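Dextranase (Pseudarthrobacter oxydans, PDB 6NZS) hydrolyses internal alpha-1,6-glucosidic linkages in dextran, acting as an endo-dextranase of glycosyl hydrolase family 49. Local coordinates at residues Ile557-Asp562 with Asn580-Trp585; Asn473-Asn478 with Asn499-Asn504; Asn486-Val491 with Leu505-Trp510; Gly163-Leu168 with Trp440-Tyr445. One frame throughout, in Å; residues are numbered along the deposited sequence.

Contact 1. Residues Ile557-Asp562 with Asn580-Trp585; sequences IEKTAD and NSWNAW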
# COMPACT_ATOMS: atom_id res chain seq x y z
N ILE A 557 -17.90 -19.29 -7.80
CA ILE A 557 -18.67 -19.74 -6.65
C ILE A 557 -20.13 -19.35 -6.83
O ILE A 557 -20.45 -18.18 -7.08
CB ILE A 557 -18.09 -19.11 -5.37
CG1 ILE A 557 -16.57 -19.37 -5.27
CG2 ILE A 557 -18.85 -19.56 -4.13
CD1 ILE A 557 -16.17 -20.84 -5.46
N GLU A 558 -21.03 -20.32 -6.71
CA GLU A 558 -22.45 -20.05 -6.93
C GLU A 558 -23.29 -20.70 -5.84
O GLU A 558 -23.10 -21.87 -5.50
CB GLU A 558 -22.91 -20.59 -8.30
CG GLU A 558 -22.14 -20.04 -9.49
CD GLU A 558 -22.56 -20.70 -10.80
OE1 GLU A 558 -23.74 -20.57 -11.18
OE2 GLU A 558 -21.72 -21.36 -11.44
N LYS A 559 -24.25 -19.93 -5.30
CA LYS A 559 -25.19 -20.46 -4.32
C LYS A 559 -25.92 -21.69 -4.86
O LYS A 559 -26.32 -22.56 -4.08
CB LYS A 559 -26.20 -19.38 -3.94
CG LYS A 559 -26.27 -19.04 -2.47
CD LYS A 559 -27.30 -17.95 -2.23
CE LYS A 559 -27.45 -17.64 -0.76
NZ LYS A 559 -28.56 -16.66 -0.51
N THR A 560 -26.10 -21.77 -6.17
CA THR A 560 -26.82 -22.87 -6.80
C THR A 560 -25.91 -23.96 -7.36
O THR A 560 -26.41 -24.91 -7.98
CB THR A 560 -27.72 -22.34 -7.93
OG1 THR A 560 -26.92 -21.68 -8.91
CG2 THR A 560 -28.75 -21.36 -7.38
N ALA A 561 -24.60 -23.86 -7.15
CA ALA A 561 -23.65 -24.81 -7.72
C ALA A 561 -23.02 -25.74 -6.70
O ALA A 561 -22.11 -26.50 -7.06
CB ALA A 561 -22.55 -24.08 -8.51
N ASP A 562 -23.46 -25.71 -5.44
CA ASP A 562 -22.96 -26.64 -4.42
C ASP A 562 -21.44 -26.55 -4.24
O ASP A 562 -20.78 -27.55 -3.93
CB ASP A 562 -23.41 -28.08 -4.71
CG ASP A 562 -23.34 -28.97 -3.48
OD1 ASP A 562 -23.49 -28.46 -2.35
OD2 ASP A 562 -23.13 -30.19 -3.65
N ASN A 580 -30.83 -14.74 3.26
CA ASN A 580 -31.46 -13.93 2.22
C ASN A 580 -30.80 -12.57 2.04
O ASN A 580 -31.25 -11.78 1.20
CB ASN A 580 -32.96 -13.80 2.49
CG ASN A 580 -33.69 -15.07 2.17
OD1 ASN A 580 -33.43 -15.70 1.14
ND2 ASN A 580 -34.60 -15.48 3.04
N SER A 581 -29.73 -12.29 2.78
CA SER A 581 -29.00 -11.04 2.68
C SER A 581 -27.74 -11.15 1.83
O SER A 581 -26.95 -10.21 1.80
CB SER A 581 -28.65 -10.51 4.07
OG SER A 581 -29.81 -10.03 4.73
N TRP A 582 -27.52 -12.29 1.16
CA TRP A 582 -26.37 -12.40 0.28
C TRP A 582 -26.70 -13.28 -0.91
O TRP A 582 -27.66 -14.05 -0.89
CB TRP A 582 -25.10 -12.91 1.00
CG TRP A 582 -25.17 -14.34 1.46
CD1 TRP A 582 -25.73 -14.79 2.62
CD2 TRP A 582 -24.62 -15.50 0.81
NE1 TRP A 582 -25.58 -16.15 2.73
CE2 TRP A 582 -24.90 -16.61 1.63
CE3 TRP A 582 -23.92 -15.71 -0.39
CZ2 TRP A 582 -24.52 -17.91 1.29
CZ3 TRP A 582 -23.54 -17.00 -0.72
CH2 TRP A 582 -23.84 -18.08 0.11
N ASN A 583 -25.86 -13.17 -1.94
CA ASN A 583 -25.96 -14.04 -3.10
C ASN A 583 -24.56 -14.20 -3.68
O ASN A 583 -23.71 -13.32 -3.54
CB ASN A 583 -26.92 -13.47 -4.15
CG ASN A 583 -27.35 -14.51 -5.18
OD1 ASN A 583 -27.11 -15.70 -5.02
ND2 ASN A 583 -27.99 -14.04 -6.24
N ALA A 584 -24.33 -15.35 -4.31
CA ALA A 584 -23.12 -15.60 -5.09
C ALA A 584 -23.58 -16.20 -6.40
O ALA A 584 -24.25 -17.24 -6.40
CB ALA A 584 -22.17 -16.56 -4.37
N TRP A 585 -23.26 -15.55 -7.52
CA TRP A 585 -23.76 -16.03 -8.80
C TRP A 585 -22.80 -15.68 -9.92
O TRP A 585 -21.96 -14.79 -9.79
CB TRP A 585 -25.18 -15.51 -9.09
CG TRP A 585 -25.25 -14.09 -9.59
CD1 TRP A 585 -25.39 -13.68 -10.89
CD2 TRP A 585 -25.21 -12.89 -8.81
NE1 TRP A 585 -25.43 -12.31 -10.96
CE2 TRP A 585 -25.32 -11.80 -9.70
CE3 TRP A 585 -25.08 -12.63 -7.44
CZ2 TRP A 585 -25.32 -10.47 -9.26
CZ3 TRP A 585 -25.08 -11.31 -7.01
CH2 TRP A 585 -25.19 -10.25 -7.92
O HOH W 1 -26.18 -19.10 -7.84
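Lys559 lays its aliphatic chain over the indole of Trp582. Its first torsion is far from any staggered position (chi1 -122°), but beyond CG the chain is fully extended, and this carries CE over one ring face, 3.5 Å from the centroid of the Trp582 six-membered ring. Nearer the backbone, Lys559 CG meets the rim at Trp582 CH2, 3.7 Å away. The ammonium stands above the five-membered ring in a cation-pi contact, while Lys559 NZ also donates to Trp582 O at 2.8 Å; Trp579 offers it a second carbonyl and a second ring. The indole takes its place under the lysine with CG between the backbone N and the carbonyl carbon (chi1 68°), its edge in line with the methyl of Ala584. Asn583 adds its amide oxygen, with OD1 3.6 Å from Lys559 CD. At the foot of the lysine, Lys559 N donates to Ala584 O at 2.9 Å and almost straight (169°), and that oxygen accepts from water 1, which accepts from Thr560 N. A type I turn from Glu558 to Ala561 thus packs on strand 582-585, which pairs in parallel with strand 545-552 near the C-terminal end of the right-handed parallel beta-helix of family 49.

Contact 2. Residues Asn473-Asn478 with Asn499-Asn504; sequences NMRFEN and NIHVKN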
# COMPACT_ATOMS: atom_id res chain seq x y z
N ASN A 473 -24.08 1.07 -0.42
CA ASN A 473 -23.76 1.45 -1.80
C ASN A 473 -22.26 1.52 -2.03
O ASN A 473 -21.71 2.53 -2.46
CB ASN A 473 -24.46 2.76 -2.18
CG ASN A 473 -25.97 2.64 -2.13
OD1 ASN A 473 -26.53 1.62 -2.53
ND2 ASN A 473 -26.63 3.68 -1.63
N MET A 474 -21.58 0.41 -1.72
CA MET A 474 -20.15 0.27 -1.94
C MET A 474 -19.97 -0.83 -2.97
O MET A 474 -20.47 -1.94 -2.79
CB MET A 474 -19.43 -0.09 -0.64
CG MET A 474 -19.73 0.86 0.49
SD MET A 474 -18.37 0.96 1.67
CE MET A 474 -18.31 -0.72 2.25
N ARG A 475 -19.27 -0.50 -4.05
CA ARG A 475 -19.04 -1.43 -5.15
C ARG A 475 -17.54 -1.63 -5.34
O ARG A 475 -16.78 -0.67 -5.47
CB ARG A 475 -19.66 -0.91 -6.45
CG ARG A 475 -19.51 -1.86 -7.63
CD ARG A 475 -20.36 -1.39 -8.81
NE ARG A 475 -20.31 -2.31 -9.94
CZ ARG A 475 -21.26 -3.20 -10.23
NH1 ARG A 475 -22.34 -3.30 -9.46
NH2 ARG A 475 -21.13 -3.99 -11.29
N PHE A 476 -17.12 -2.89 -5.35
CA PHE A 476 -15.74 -3.28 -5.58
C PHE A 476 -15.75 -4.16 -6.82
O PHE A 476 -16.29 -5.27 -6.78
CB PHE A 476 -15.20 -4.07 -4.39
CG PHE A 476 -15.30 -3.35 -3.08
CD1 PHE A 476 -16.43 -3.47 -2.29
CD2 PHE A 476 -14.27 -2.54 -2.64
CE1 PHE A 476 -16.53 -2.79 -1.08
CE2 PHE A 476 -14.36 -1.86 -1.45
CZ PHE A 476 -15.49 -1.98 -0.66
N GLU A 477 -15.17 -3.69 -7.92
CA GLU A 477 -15.21 -4.42 -9.18
C GLU A 477 -13.80 -4.68 -9.67
O GLU A 477 -13.02 -3.74 -9.88
CB GLU A 477 -16.00 -3.66 -10.25
CG GLU A 477 -16.00 -4.38 -11.59
CD GLU A 477 -17.13 -3.98 -12.51
OE1 GLU A 477 -17.99 -3.18 -12.10
OE2 GLU A 477 -17.15 -4.48 -13.66
N ASN A 478 -13.49 -5.97 -9.88
CA ASN A 478 -12.19 -6.48 -10.29
C ASN A 478 -11.20 -6.40 -9.13
O ASN A 478 -10.55 -5.37 -8.93
CB ASN A 478 -11.66 -5.81 -11.56
CG ASN A 478 -12.63 -5.91 -12.71
OD1 ASN A 478 -13.40 -6.87 -12.80
ND2 ASN A 478 -12.62 -4.92 -13.59
N ASN A 499 -26.51 -3.02 0.13
CA ASN A 499 -26.07 -2.91 -1.25
C ASN A 499 -24.54 -2.80 -1.37
O ASN A 499 -23.99 -1.83 -1.89
CB ASN A 499 -26.78 -1.77 -2.00
CG ASN A 499 -26.67 -1.92 -3.50
OD1 ASN A 499 -26.65 -3.04 -4.02
ND2 ASN A 499 -26.58 -0.80 -4.21
N ILE A 500 -23.88 -3.84 -0.89
CA ILE A 500 -22.44 -4.01 -1.05
C ILE A 500 -22.24 -4.98 -2.20
O ILE A 500 -22.82 -6.08 -2.19
CB ILE A 500 -21.82 -4.55 0.24
CG1 ILE A 500 -22.29 -3.75 1.47
CG2 ILE A 500 -20.29 -4.61 0.11
CD1 ILE A 500 -21.97 -2.26 1.43
N HIS A 501 -21.45 -4.60 -3.19
CA HIS A 501 -21.27 -5.41 -4.38
C HIS A 501 -19.79 -5.71 -4.56
O HIS A 501 -18.97 -4.79 -4.58
CB HIS A 501 -21.83 -4.68 -5.61
CG HIS A 501 -22.15 -5.59 -6.76
ND1 HIS A 501 -23.44 -5.92 -7.11
CD2 HIS A 501 -21.34 -6.24 -7.63
CE1 HIS A 501 -23.42 -6.73 -8.16
NE2 HIS A 501 -22.15 -6.94 -8.49
N VAL A 502 -19.46 -7.00 -4.68
CA VAL A 502 -18.10 -7.45 -4.97
C VAL A 502 -18.16 -8.23 -6.27
O VAL A 502 -18.70 -9.35 -6.30
CB VAL A 502 -17.53 -8.30 -3.83
CG1 VAL A 502 -16.09 -8.72 -4.14
CG2 VAL A 502 -17.59 -7.55 -2.50
N LYS A 503 -17.64 -7.65 -7.34
CA LYS A 503 -17.69 -8.25 -8.67
C LYS A 503 -16.29 -8.64 -9.11
O LYS A 503 -15.36 -7.82 -9.05
CB LYS A 503 -18.31 -7.28 -9.69
CG LYS A 503 -18.48 -7.90 -11.06
CD LYS A 503 -19.27 -6.98 -12.00
CE LYS A 503 -19.48 -7.66 -13.35
NZ LYS A 503 -20.45 -6.92 -14.21
N ASN A 504 -16.14 -9.87 -9.58
CA ASN A 504 -14.85 -10.38 -10.06
C ASN A 504 -13.75 -10.30 -9.00
O ASN A 504 -12.62 -9.88 -9.28
CB ASN A 504 -14.41 -9.74 -11.39
CG ASN A 504 -13.23 -10.48 -12.01
OD1 ASN A 504 -13.05 -11.69 -11.81
ND2 ASN A 504 -12.40 -9.75 -12.75
O HOH W 2 -22.82 -6.29 -12.36
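Arg475 and His501 are paired residues of two neighbouring parallel strands, and their side chains rise together from the same face of the sheet. With Arg475 CG anti to the backbone N (chi1 -177°), the arginine leaves CB in an extended line. Arg475 CG passes His501 CB at 4.2 Å, and further out NE donates to Glu477 OE1 at 3.3 Å in the guanidinium plane, a salt bridge within the strand. CZ stands above the CD2 side of the imidazole, and Arg475 NH1, 3.5 Å from His501 CG, lies over the ring centre, the two planes 26° apart. Arg475 NH2, the last atom, touches Lys503 CD at 3.6 Å and donates a hydrogen bond to water 2, which also accepts from Lys503 NZ. Replacing Arg475 with a leucine would probably uncover the His501 ring and leave Glu477 without its salt-bridge partner. His501 is fixed from beyond by a bond to Glu548. On the opposite face Met474 CB meets Ile500 CD1 at 3.9 Å, and Phe476 turns its edge to Ile500 CG2. Asparagines pair at both ends: Asn499 ND2 donates to Asn473 OD1 at 2.9 Å in the carbonyl plane, whereas Asn504 ND2 approaches Asn478 OD1 from above that plane. One face is therefore apolar and turned into the beta-helix, while the other mixes charges that Glu477 and Glu548 are likely to balance in part.

Contact 3. Residues Asn486-Val491 with Leu505-Trp510; sequences NCAIRV and LNIDAW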
# COMPACT_ATOMS: atom_id res chain seq x y z
N ASN A 486 -5.62 -16.32 2.33
CA ASN A 486 -6.25 -16.99 3.46
C ASN A 486 -7.78 -16.97 3.42
O ASN A 486 -8.39 -18.00 3.72
CB ASN A 486 -5.72 -16.48 4.81
CG ASN A 486 -6.09 -15.04 5.11
OD1 ASN A 486 -6.26 -14.21 4.20
ND2 ASN A 486 -6.17 -14.71 6.40
N CYS A 487 -8.41 -15.85 3.08
CA CYS A 487 -9.87 -15.79 3.12
C CYS A 487 -10.36 -14.62 2.29
O CYS A 487 -9.65 -13.64 2.09
CB CYS A 487 -10.41 -15.72 4.56
SG CYS A 487 -9.63 -14.49 5.62
N ALA A 488 -11.61 -14.73 1.82
CA ALA A 488 -12.17 -13.72 0.93
C ALA A 488 -12.73 -12.51 1.68
O ALA A 488 -12.34 -11.37 1.40
CB ALA A 488 -13.26 -14.33 0.04
N ILE A 489 -13.65 -12.72 2.61
CA ILE A 489 -14.40 -11.61 3.19
C ILE A 489 -14.89 -11.95 4.59
O ILE A 489 -15.48 -13.01 4.81
CB ILE A 489 -15.55 -11.17 2.26
CG1 ILE A 489 -16.29 -9.97 2.85
CG2 ILE A 489 -16.51 -12.32 1.99
CD1 ILE A 489 -17.14 -9.22 1.81
N ARG A 490 -14.67 -11.03 5.53
CA ARG A 490 -15.25 -11.16 6.87
C ARG A 490 -15.89 -9.83 7.23
O ARG A 490 -15.19 -8.82 7.38
CB ARG A 490 -14.22 -11.58 7.92
CG ARG A 490 -13.92 -13.07 7.87
CD ARG A 490 -12.81 -13.50 8.81
NE ARG A 490 -12.39 -14.84 8.42
CZ ARG A 490 -11.28 -15.45 8.82
NH1 ARG A 490 -10.46 -14.86 9.68
NH2 ARG A 490 -10.99 -16.65 8.35
N VAL A 491 -17.21 -9.83 7.37
CA VAL A 491 -17.96 -8.64 7.73
C VAL A 491 -18.56 -8.86 9.11
O VAL A 491 -19.51 -9.63 9.26
CB VAL A 491 -19.04 -8.33 6.69
CG1 VAL A 491 -19.90 -7.14 7.14
CG2 VAL A 491 -18.41 -8.04 5.33
N LEU A 505 -14.08 -10.70 -7.78
CA LEU A 505 -13.05 -11.10 -6.82
C LEU A 505 -12.56 -12.46 -7.30
O LEU A 505 -13.25 -13.47 -7.15
CB LEU A 505 -13.64 -11.20 -5.42
CG LEU A 505 -12.72 -11.85 -4.37
CD1 LEU A 505 -11.42 -11.06 -4.23
CD2 LEU A 505 -13.41 -12.00 -3.03
N ASN A 506 -11.37 -12.49 -7.90
CA ASN A 506 -10.81 -13.71 -8.46
C ASN A 506 -9.54 -14.05 -7.70
O ASN A 506 -8.58 -13.27 -7.70
CB ASN A 506 -10.60 -13.60 -9.98
CG ASN A 506 -9.62 -12.52 -10.37
OD1 ASN A 506 -8.45 -12.81 -10.66
ND2 ASN A 506 -10.09 -11.27 -10.45
N ILE A 507 -9.57 -15.18 -7.01
CA ILE A 507 -8.48 -15.64 -6.16
C ILE A 507 -7.83 -16.85 -6.82
O ILE A 507 -8.53 -17.78 -7.22
CB ILE A 507 -9.01 -15.97 -4.76
CG1 ILE A 507 -9.56 -14.71 -4.08
CG2 ILE A 507 -7.93 -16.62 -3.89
CD1 ILE A 507 -10.29 -14.99 -2.76
N ASP A 508 -6.51 -16.83 -6.94
CA ASP A 508 -5.82 -17.95 -7.59
C ASP A 508 -6.01 -19.24 -6.80
O ASP A 508 -6.30 -20.29 -7.38
CB ASP A 508 -4.33 -17.66 -7.73
CG ASP A 508 -3.99 -16.83 -8.95
OD1 ASP A 508 -4.90 -16.51 -9.73
OD2 ASP A 508 -2.80 -16.49 -9.11
N ALA A 509 -5.80 -19.19 -5.49
CA ALA A 509 -5.78 -20.41 -4.69
C ALA A 509 -5.92 -20.04 -3.23
O ALA A 509 -5.60 -18.93 -2.81
CB ALA A 509 -4.47 -21.19 -4.90
N TRP A 510 -6.41 -21.00 -2.44
CA TRP A 510 -6.28 -20.88 -0.99
C TRP A 510 -4.92 -21.40 -0.55
O TRP A 510 -4.27 -22.20 -1.24
CB TRP A 510 -7.36 -21.69 -0.27
CG TRP A 510 -8.76 -21.30 -0.63
CD1 TRP A 510 -9.73 -22.11 -1.15
CD2 TRP A 510 -9.36 -20.01 -0.46
NE1 TRP A 510 -10.89 -21.40 -1.34
CE2 TRP A 510 -10.70 -20.11 -0.92
CE3 TRP A 510 -8.90 -18.78 0.01
CZ2 TRP A 510 -11.57 -19.02 -0.93
CZ3 TRP A 510 -9.77 -17.69 0.01
CH2 TRP A 510 -11.09 -17.82 -0.46
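The methyl of Ala488 is the bump of this contact, and it settles among three hydrophobic tips of Leu505-Trp510. Leu505 CD2 lies closest to Ala488 CB at 3.9 Å, while Ile507 CD1 and Trp510 CH2 each stand 4.1 Å from it. The two aliphatic branches come from alternate residues of one strand, and the indole comes in from beyond the bend of the chain at Asp508, giving the hollow two walls that meet at an angle. That bend is a corner of the right-handed parallel beta-helix: the strands before and after it belong to different faces of the coil, and Ala488, just ahead of strand 489-493, packs from inside the coil, where Tyr550 of strand 545-552 also touches it. Trp510 swings its six-membered ring toward the backbone with chi1 at -59°, CG being anti to the carbonyl carbon. Successive atoms of the Trp510 benzene ring follow the chain: Trp510 CE3 is 3.8 Å from Asn486 O, CZ3 is 3.6 Å from Cys487 CA, and CH2 is 3.9 Å from Ala488 N. Asn486 O is buried against the indole without a hydrogen-bond partner, whereas NE1 at the other end of the indole bonds to Leu569 O. Cys487 turns its sulfur the other way, into a disulfide with Cys448.

Contact 4. Residues Gly163-Leu168 with Trp440-Tyr445; sequences GDSGKL and WKDVKY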
# COMPACT_ATOMS: atom_id res chain seq x y z
N GLY A 163 1.11 -22.66 18.60
CA GLY A 163 0.25 -21.85 19.45
C GLY A 163 -1.10 -21.56 18.82
O GLY A 163 -1.63 -22.34 18.02
N ASP A 164 -1.65 -20.39 19.17
CA ASP A 164 -3.00 -20.05 18.73
C ASP A 164 -3.02 -19.60 17.27
O ASP A 164 -3.96 -19.94 16.53
CB ASP A 164 -3.56 -18.93 19.61
CG ASP A 164 -3.92 -19.41 21.02
OD1 ASP A 164 -4.19 -20.62 21.19
OD2 ASP A 164 -3.95 -18.58 21.94
N SER A 165 -2.02 -18.84 16.84
CA SER A 165 -2.07 -18.21 15.53
C SER A 165 -1.02 -18.72 14.57
O SER A 165 -1.11 -18.43 13.37
CB SER A 165 -1.87 -16.69 15.67
OG SER A 165 -2.89 -16.12 16.46
N GLY A 166 -0.04 -19.46 15.05
CA GLY A 166 1.10 -19.81 14.24
C GLY A 166 2.07 -18.65 14.12
O GLY A 166 1.83 -17.53 14.57
N LYS A 167 3.21 -18.96 13.51
CA LYS A 167 4.25 -17.99 13.21
C LYS A 167 4.77 -18.31 11.82
O LYS A 167 4.79 -19.47 11.41
CB LYS A 167 5.42 -18.09 14.20
CG LYS A 167 5.07 -17.71 15.63
CD LYS A 167 5.20 -16.22 15.86
CE LYS A 167 4.45 -15.77 17.11
NZ LYS A 167 4.12 -14.32 17.06
N LEU A 168 5.19 -17.27 11.10
CA LEU A 168 5.77 -17.49 9.79
C LEU A 168 7.21 -17.99 9.90
O LEU A 168 7.97 -17.60 10.80
CB LEU A 168 5.73 -16.22 8.94
CG LEU A 168 4.34 -15.83 8.44
CD1 LEU A 168 4.48 -14.60 7.57
CD2 LEU A 168 3.67 -16.96 7.67
N TRP A 440 -3.05 -16.26 9.45
CA TRP A 440 -3.45 -16.64 10.80
C TRP A 440 -4.09 -18.02 10.85
O TRP A 440 -5.00 -18.34 10.08
CB TRP A 440 -4.45 -15.62 11.34
CG TRP A 440 -4.00 -14.20 11.28
CD1 TRP A 440 -4.57 -13.20 10.54
CD2 TRP A 440 -2.95 -13.59 12.04
NE1 TRP A 440 -3.91 -12.02 10.77
CE2 TRP A 440 -2.92 -12.23 11.69
CE3 TRP A 440 -2.03 -14.07 12.98
CZ2 TRP A 440 -2.01 -11.33 12.24
CZ3 TRP A 440 -1.11 -13.18 13.52
CH2 TRP A 440 -1.11 -11.83 13.15
N LYS A 441 -3.64 -18.83 11.82
CA LYS A 441 -4.27 -20.11 12.08
C LYS A 441 -5.63 -19.93 12.74
O LYS A 441 -6.59 -20.63 12.41
CB LYS A 441 -3.32 -20.92 12.98
CG LYS A 441 -3.85 -22.20 13.59
CD LYS A 441 -2.77 -22.78 14.50
CE LYS A 441 -3.28 -23.86 15.44
NZ LYS A 441 -2.19 -24.41 16.30
N ASP A 442 -5.73 -18.99 13.68
CA ASP A 442 -7.01 -18.72 14.31
C ASP A 442 -7.83 -17.80 13.42
O ASP A 442 -7.31 -17.17 12.49
CB ASP A 442 -6.84 -18.14 15.72
CG ASP A 442 -5.98 -16.88 15.77
OD1 ASP A 442 -5.06 -16.73 14.96
OD2 ASP A 442 -6.23 -16.02 16.65
N VAL A 443 -9.13 -17.73 13.70
CA VAL A 443 -10.06 -16.93 12.88
C VAL A 443 -10.06 -15.52 13.46
O VAL A 443 -10.81 -15.20 14.38
CB VAL A 443 -11.45 -17.56 12.83
CG1 VAL A 443 -12.42 -16.67 12.05
CG2 VAL A 443 -11.39 -18.96 12.21
N LYS A 444 -9.22 -14.65 12.90
CA LYS A 444 -9.11 -13.27 13.35
C LYS A 444 -10.20 -12.40 12.75
O LYS A 444 -10.73 -12.67 11.67
CB LYS A 444 -7.75 -12.69 12.96
CG LYS A 444 -6.57 -13.43 13.53
CD LYS A 444 -5.97 -12.69 14.69
CE LYS A 444 -4.69 -13.34 15.16
NZ LYS A 444 -4.74 -13.50 16.63
N TYR A 445 -10.55 -11.33 13.47
CA TYR A 445 -11.62 -10.45 13.03
C TYR A 445 -11.18 -9.47 11.95
O TYR A 445 -12.03 -8.94 11.23
CB TYR A 445 -12.19 -9.63 14.19
CG TYR A 445 -12.76 -10.43 15.34
CD1 TYR A 445 -14.08 -10.86 15.33
CD2 TYR A 445 -11.98 -10.74 16.45
CE1 TYR A 445 -14.61 -11.58 16.39
CE2 TYR A 445 -12.49 -11.46 17.51
CZ TYR A 445 -13.81 -11.88 17.48
OH TYR A 445 -14.32 -12.60 18.54
O HOH W 3 -2.95 -15.01 18.84
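Ser165 and Asp442 join two domains here, a loop of the N-terminal Ig-like domain meeting a loop that links strands 423-435 and 450-452 of the beta-helix. The innermost bond runs from Ser165 OG to Asp442 OD1, 2.7 Å long, reaching the carboxylate from above its plane. Lys444 NZ donates to the same hydroxyl, Ser165 OG, at 3.2 Å, and water 3 donates to it as well, so that the small serine oxygen is gripped by three partners. Beside it the backbones meet: Lys441 N donates to Ser165 O at 3.0 Å, again from above the carbonyl plane. Lys441 then stretches out fully, CG anti to the backbone N (chi1 170°), along the carbonyls of Asp164 and Gly163, until NZ donates to Gly163 O at 2.7 Å; Met161 supplies a further carbonyl to this ammonium. The next shell sets the polar groups in place. Lys444 NZ forms a salt bridge at 2.9 Å with Asp442 OD2, which offers its syn lone pair, and this holds the carboxylate under the serine. With an alanine in place of Asp442, Ser165 OG would lose its acceptor and Lys444 its counter-charge, and both groups would probably be set free to turn. Trp440 flanks the site, its edge meeting Ser165 CB 3.8 Å from CE3, while Lys444 CE lies 3.5 Å above one face of the Trp440 ring, toward its rim.

In the fold
Contacts 1, 2 and 3 all belong to the C-terminal part of the beta-helix, their centres about 14 to 15 Å from one another. Contacts 2 and 3 share strand 495-507, which passes directly from Asn504 to Leu505, and their segments alternate along the chain. Contact 1 lies further along the coil and touches contact 2, with Trp585 CH2 4.0 Å from His501 CE1. Contact 4 ties this region to the Ig-like domain; its centre is about 17 Å from that of contact 3, yet the two meet where Arg490 NH1 probably donates to Lys444 O at 3.0 Å. Contacts 1 and 4 stay apart, about 16 Å between nearest atoms.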